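Local atomic coordinates of nucleoside-diphosphate-sugar pyrophosphorylase (PDB entry 4EVW), a protein that probably transfers a nucleotidyl group from a nucleoside triphosphate to a sugar phosphate, yielding a nucleoside-diphosphate sugar and pyrophosphate. Residues T84-E96 with N178-Y190. The protein carries 1 engineered substitution. Numbering follows the deposited sequence.
Sequences TRGQAETVTLGLE and NRKEDYLEAYREY
Thr92 sits over one face of the Tyr187 ring, its CB almost on the ring normal and 4.0 Å from the ring centroid, a CH-pi contact. This contact joins helices 87-96 and 180-190, which pack at 127° with axes 10.7 Å apart beside the mixed sheet of a Rossmann-like fold consistent with a sugar nucleotidyltransferase; strands 2-5 and 49-54 touch the first helix through Val91 and Leu95. Thr92 OG1, beside its own backbone N, stands 3.1 Å above the plane of the Tyr187 ring, over its centre, and donates back to Ala88 O. Farther out, the Tyr187 hydroxyl reaches Glu89 CB at 3.4 Å, while Leu203 of a loop also touches this tyrosine. One turn earlier, Tyr183 is a knob in the hole formed by Ala88, Val91, Thr92 and Leu95. CG anti to the backbone N (chi1 174°) sends its ring across the interface, where Val91 CG1 meets Tyr183 CZ at 3.5 Å; Phe177 packs edge-to-face with the same ring. Leu95 CD1 closes the far end, 4.0 Å from Leu184 CD2 and against Lys180 CG, whose NZ hydrogen-bonds to Tyr105 O. Within the two segments the carbonyl O of buried Ala88 accepts from three donors: the helical Thr92 N, the Thr92 hydroxyl tilted 26° from the carbonyl plane, and Tyr183 OH, which lies in that plane on a lone pair at 2.8 Å from Ala88 O.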
loop_
_atom_site.group_PDB
_atom_site.type_symbol
_atom_site.label_atom_id
_atom_site.label_comp_id
_atom_site.label_asym_id
_atom_site.label_seq_id
_atom_site.Cartn_x
_atom_site.Cartn_y
_atom_site.Cartn_z
ATOM N N THR A 84 -14.620 -1.422 -3.391
ATOM C CA THR A 84 -13.899 -1.046 -4.602
ATOM C C THR A 84 -13.390 -2.311 -5.283
ATOM O O THR A 84 -13.514 -3.408 -4.745
ATOM C CB THR A 84 -12.689 -0.142 -4.309
ATOM O OG1 THR A 84 -11.688 -0.901 -3.621
ATOM C CG2 THR A 84 -13.106 1.058 -3.456
ATOM N N ARG A 85 -12.805 -2.145 -6.463
ATOM C CA ARG A 85 -12.288 -3.271 -7.225
ATOM C C ARG A 85 -10.859 -3.625 -6.819
ATOM O O ARG A 85 -10.259 -4.540 -7.377
ATOM C CB ARG A 85 -12.339 -2.945 -8.721
ATOM C CG ARG A 85 -13.733 -2.573 -9.231
ATOM C CD ARG A 85 -13.707 -2.193 -10.709
ATOM N NE ARG A 85 -13.630 -0.750 -10.927
ATOM C CZ ARG A 85 -13.331 -0.183 -12.094
ATOM N NH1 ARG A 85 -13.071 -0.936 -13.157
ATOM N NH2 ARG A 85 -13.305 1.138 -12.205
ATOM N N GLY A 86 -10.314 -2.906 -5.843
ATOM C CA GLY A 86 -8.956 -3.189 -5.413
ATOM C C GLY A 86 -8.249 -1.955 -4.885
ATOM O O GLY A 86 -8.750 -0.842 -5.021
ATOM N N GLN A 87 -7.076 -2.148 -4.294
ATOM C CA GLN A 87 -6.323 -1.034 -3.716
ATOM C C GLN A 87 -6.079 0.164 -4.621
ATOM O O GLN A 87 -6.073 1.299 -4.147
ATOM C CB GLN A 87 -4.975 -1.516 -3.178
ATOM C CG GLN A 87 -5.069 -2.401 -1.951
ATOM C CD GLN A 87 -3.704 -2.712 -1.371
ATOM O OE1 GLN A 87 -2.677 -2.488 -2.017
ATOM N NE2 GLN A 87 -3.683 -3.236 -0.151
ATOM N N ALA A 88 -5.862 -0.071 -5.914
ATOM C CA ALA A 88 -5.611 1.047 -6.812
ATOM C C ALA A 88 -6.842 1.941 -6.900
ATOM O O ALA A 88 -6.719 3.165 -6.932
ATOM C CB ALA A 88 -5.212 0.543 -8.205
ATOM N N GLU A 89 -8.031 1.343 -6.948
ATOM C CA GLU A 89 -9.233 2.161 -7.018
ATOM C C GLU A 89 -9.459 2.842 -5.667
ATOM O O GLU A 89 -9.859 4.002 -5.607
ATOM C CB GLU A 89 -10.469 1.326 -7.394
ATOM C CG GLU A 89 -11.727 2.186 -7.490
ATOM C CD GLU A 89 -12.951 1.438 -8.005
ATOM O OE1 GLU A 89 -13.105 0.236 -7.706
ATOM O OE2 GLU A 89 -13.773 2.075 -8.695
ATOM N N THR A 90 -9.203 2.116 -4.584
ATOM C CA THR A 90 -9.374 2.680 -3.248
ATOM C C THR A 90 -8.537 3.948 -3.114
ATOM O O THR A 90 -9.026 4.983 -2.653
ATOM C CB THR A 90 -8.951 1.670 -2.173
ATOM O OG1 THR A 90 -9.772 0.498 -2.286
ATOM C CG2 THR A 90 -9.108 2.272 -0.773
ATOM N N VAL A 91 -7.275 3.870 -3.525
ATOM C CA VAL A 91 -6.387 5.023 -3.457
ATOM C C VAL A 91 -6.923 6.186 -4.292
ATOM O O VAL A 91 -6.985 7.322 -3.818
ATOM C CB VAL A 91 -4.971 4.643 -3.932
ATOM C CG1 VAL A 91 -4.133 5.902 -4.145
ATOM C CG2 VAL A 91 -4.306 3.727 -2.885
ATOM N N THR A 92 -7.324 5.910 -5.532
ATOM C CA THR A 92 -7.857 6.972 -6.389
ATOM C C THR A 92 -9.102 7.628 -5.781
ATOM O O THR A 92 -9.218 8.854 -5.761
ATOM C CB THR A 92 -8.192 6.427 -7.798
ATOM O OG1 THR A 92 -6.979 6.013 -8.443
ATOM C CG2 THR A 92 -8.873 7.499 -8.645
ATOM N N LEU A 93 -10.033 6.822 -5.281
ATOM C CA LEU A 93 -11.247 7.370 -4.678
ATOM C C LEU A 93 -10.922 8.134 -3.390
ATOM O O LEU A 93 -11.575 9.130 -3.065
ATOM C CB LEU A 93 -12.255 6.250 -4.400
ATOM C CG LEU A 93 -12.849 5.598 -5.652
ATOM C CD1 LEU A 93 -13.854 4.520 -5.246
ATOM C CD2 LEU A 93 -13.528 6.661 -6.506
ATOM N N GLY A 94 -9.907 7.670 -2.665
ATOM C CA GLY A 94 -9.498 8.344 -1.441
ATOM C C GLY A 94 -8.892 9.709 -1.729
ATOM O O GLY A 94 -9.145 10.680 -1.012
ATOM N N LEU A 95 -8.082 9.793 -2.782
ATOM C CA LEU A 95 -7.465 11.060 -3.153
ATOM C C LEU A 95 -8.531 12.020 -3.657
ATOM O O LEU A 95 -8.444 13.230 -3.448
ATOM C CB LEU A 95 -6.399 10.844 -4.228
ATOM C CG LEU A 95 -5.150 10.118 -3.722
ATOM C CD1 LEU A 95 -4.274 9.750 -4.901
ATOM C CD2 LEU A 95 -4.390 11.016 -2.734
ATOM N N GLU A 96 -9.544 11.482 -4.328
ATOM C CA GLU A 96 -10.618 12.333 -4.815
ATOM C C GLU A 96 -11.414 12.866 -3.622
ATOM O O GLU A 96 -11.810 14.032 -3.601
ATOM C CB GLU A 96 -11.502 11.553 -5.795
ATOM C CG GLU A 96 -10.826 11.371 -7.155
ATOM C CD GLU A 96 -11.616 10.495 -8.119
ATOM O OE1 GLU A 96 -12.653 9.929 -7.712
ATOM O OE2 GLU A 96 -11.185 10.370 -9.289
ATOM N N ASN A 178 6.587 9.736 -6.684
ATOM C CA ASN A 178 7.078 11.077 -6.372
ATOM C C ASN A 178 6.011 12.163 -6.542
ATOM O O ASN A 178 6.047 13.181 -5.852
ATOM C CB ASN A 178 8.296 11.409 -7.242
ATOM C CG ASN A 178 8.996 12.676 -6.795
ATOM O OD1 ASN A 178 9.309 12.839 -5.615
ATOM N ND2 ASN A 178 9.247 13.580 -7.735
ATOM N N ARG A 179 5.064 11.944 -7.452
ATOM C CA ARG A 179 3.990 12.913 -7.691
ATOM C C ARG A 179 2.615 12.261 -7.723
ATOM O O ARG A 179 2.400 11.284 -8.439
ATOM C CB ARG A 179 4.214 13.654 -9.014
ATOM C CG ARG A 179 5.454 14.537 -9.029
ATOM C CD ARG A 179 5.531 15.380 -10.298
ATOM N NE ARG A 179 6.529 16.438 -10.174
ATOM C CZ ARG A 179 6.244 17.735 -10.092
ATOM N NH1 ARG A 179 4.983 18.146 -10.126
ATOM N NH2 ARG A 179 7.222 18.622 -9.964
ATOM N N LYS A 180 1.685 12.812 -6.947
ATOM C CA LYS A 180 0.323 12.292 -6.897
ATOM C C LYS A 180 -0.246 12.273 -8.312
ATOM O O LYS A 180 -0.931 11.328 -8.701
ATOM C CB LYS A 180 -0.564 13.181 -6.014
ATOM C CG LYS A 180 -2.015 12.714 -5.925
ATOM C CD LYS A 180 -2.947 13.780 -5.347
ATOM C CE LYS A 180 -3.193 14.914 -6.338
ATOM N NZ LYS A 180 -4.203 15.883 -5.818
ATOM N N GLU A 181 0.041 13.319 -9.083
ATOM C CA GLU A 181 -0.480 13.392 -10.444
ATOM C C GLU A 181 -0.035 12.248 -11.350
ATOM O O GLU A 181 -0.789 11.837 -12.236
ATOM C CB GLU A 181 -0.148 14.746 -11.086
ATOM C CG GLU A 181 -1.086 15.868 -10.633
ATOM C CD GLU A 181 -2.558 15.463 -10.690
ATOM O OE1 GLU A 181 -3.038 15.085 -11.782
ATOM O OE2 GLU A 181 -3.233 15.520 -9.639
ATOM N N ASP A 182 1.173 11.729 -11.135
ATOM C CA ASP A 182 1.656 10.608 -11.942
ATOM C C ASP A 182 0.866 9.353 -11.588
ATOM O O ASP A 182 0.549 8.539 -12.459
ATOM C CB ASP A 182 3.150 10.355 -11.712
ATOM C CG ASP A 182 4.024 11.460 -12.275
ATOM O OD1 ASP A 182 3.596 12.133 -13.236
ATOM O OD2 ASP A 182 5.145 11.647 -11.762
ATOM N N TYR A 183 0.557 9.187 -10.306
ATOM C CA TYR A 183 -0.240 8.043 -9.884
ATOM C C TYR A 183 -1.607 8.107 -10.556
ATOM O O TYR A 183 -2.075 7.126 -11.131
ATOM C CB TYR A 183 -0.469 8.042 -8.368
ATOM C CG TYR A 183 -1.413 6.938 -7.951
ATOM C CD1 TYR A 183 -0.932 5.659 -7.666
ATOM C CD2 TYR A 183 -2.797 7.145 -7.928
ATOM C CE1 TYR A 183 -1.805 4.608 -7.379
ATOM C CE2 TYR A 183 -3.675 6.100 -7.646
ATOM C CZ TYR A 183 -3.173 4.836 -7.372
ATOM O OH TYR A 183 -4.028 3.789 -7.124
ATOM N N LEU A 184 -2.258 9.264 -10.470
ATOM C CA LEU A 184 -3.591 9.408 -11.047
ATOM C C LEU A 184 -3.611 9.240 -12.564
ATOM O O LEU A 184 -4.558 8.686 -13.124
ATOM C CB LEU A 184 -4.205 10.752 -10.636
ATOM C CG LEU A 184 -4.494 10.869 -9.131
ATOM C CD1 LEU A 184 -4.992 12.269 -8.810
ATOM C CD2 LEU A 184 -5.524 9.828 -8.706
ATOM N N GLU A 185 -2.562 9.703 -13.232
ATOM C CA GLU A 185 -2.483 9.558 -14.681
ATOM C C GLU A 185 -2.283 8.084 -15.051
ATOM O O GLU A 185 -2.890 7.588 -15.998
ATOM C CB GLU A 185 -1.333 10.395 -15.231
ATOM C CG GLU A 185 -1.214 10.358 -16.739
ATOM C CD GLU A 185 -2.425 10.941 -17.448
ATOM O OE1 GLU A 185 -3.241 11.631 -16.798
ATOM O OE2 GLU A 185 -2.552 10.709 -18.670
ATOM N N ALA A 186 -1.441 7.375 -14.302
ATOM C CA ALA A 186 -1.222 5.957 -14.577
ATOM C C ALA A 186 -2.528 5.195 -14.360
ATOM O O ALA A 186 -2.865 4.279 -15.119
ATOM C CB ALA A 186 -0.142 5.405 -13.671
ATOM N N TYR A 187 -3.261 5.573 -13.318
ATOM C CA TYR A 187 -4.537 4.940 -13.011
ATOM C C TYR A 187 -5.519 5.148 -14.153
ATOM O O TYR A 187 -6.190 4.216 -14.590
ATOM C CB TYR A 187 -5.150 5.530 -11.745
ATOM C CG TYR A 187 -6.449 4.853 -11.376
ATOM C CD1 TYR A 187 -6.450 3.650 -10.670
ATOM C CD2 TYR A 187 -7.674 5.403 -11.747
ATOM C CE1 TYR A 187 -7.644 3.009 -10.339
ATOM C CE2 TYR A 187 -8.875 4.772 -11.426
ATOM C CZ TYR A 187 -8.851 3.580 -10.716
ATOM O OH TYR A 187 -10.033 2.963 -10.373
ATOM N N ARG A 188 -5.595 6.360 -14.629
ATOM C CA ARG A 188 -6.520 6.698 -15.714
ATOM C C ARG A 188 -6.186 5.895 -16.933
ATOM O O ARG A 188 -7.038 5.353 -17.533
ATOM C CB ARG A 188 -6.428 8.172 -16.069
ATOM C CG ARG A 188 -7.130 9.044 -15.085
ATOM C CD ARG A 188 -7.318 10.412 -15.681
ATOM N NE ARG A 188 -6.093 11.196 -15.601
ATOM C CZ ARG A 188 -5.744 11.911 -14.538
ATOM N NH1 ARG A 188 -6.530 11.941 -13.469
ATOM N NH2 ARG A 188 -4.609 12.593 -14.545
ATOM N N GLU A 189 -4.936 5.801 -17.290
ATOM C CA GLU A 189 -4.522 5.029 -18.449
ATOM C C GLU A 189 -4.849 3.555 -18.244
ATOM O O GLU A 189 -5.384 2.896 -19.136
ATOM C CB GLU A 189 -3.025 5.205 -18.676
ATOM C CG GLU A 189 -2.642 6.591 -19.160
ATOM C CD GLU A 189 -3.042 6.831 -20.607
ATOM O OE1 GLU A 189 -3.375 5.850 -21.308
ATOM O OE2 GLU A 189 -3.008 7.999 -21.048
ATOM N N TYR A 190 -4.540 3.044 -17.061
ATOM C CA TYR A 190 -4.790 1.647 -16.754
ATOM C C TYR A 190 -6.256 1.242 -16.885
ATOM O O TYR A 190 -6.555 0.204 -17.473
ATOM C CB TYR A 190 -4.289 1.319 -15.349
ATOM C CG TYR A 190 -4.235 -0.159 -15.055
ATOM C CD1 TYR A 190 -5.187 -0.762 -14.238
ATOM C CD2 TYR A 190 -3.227 -0.955 -15.596
ATOM C CE1 TYR A 190 -5.137 -2.133 -13.963
ATOM C CE2 TYR A 190 -3.169 -2.324 -15.332
ATOM C CZ TYR A 190 -4.125 -2.905 -14.515
ATOM O OH TYR A 190 -4.071 -4.256 -14.252
HETATM O O HOH W 1 -6.180 14.524 -3.413
#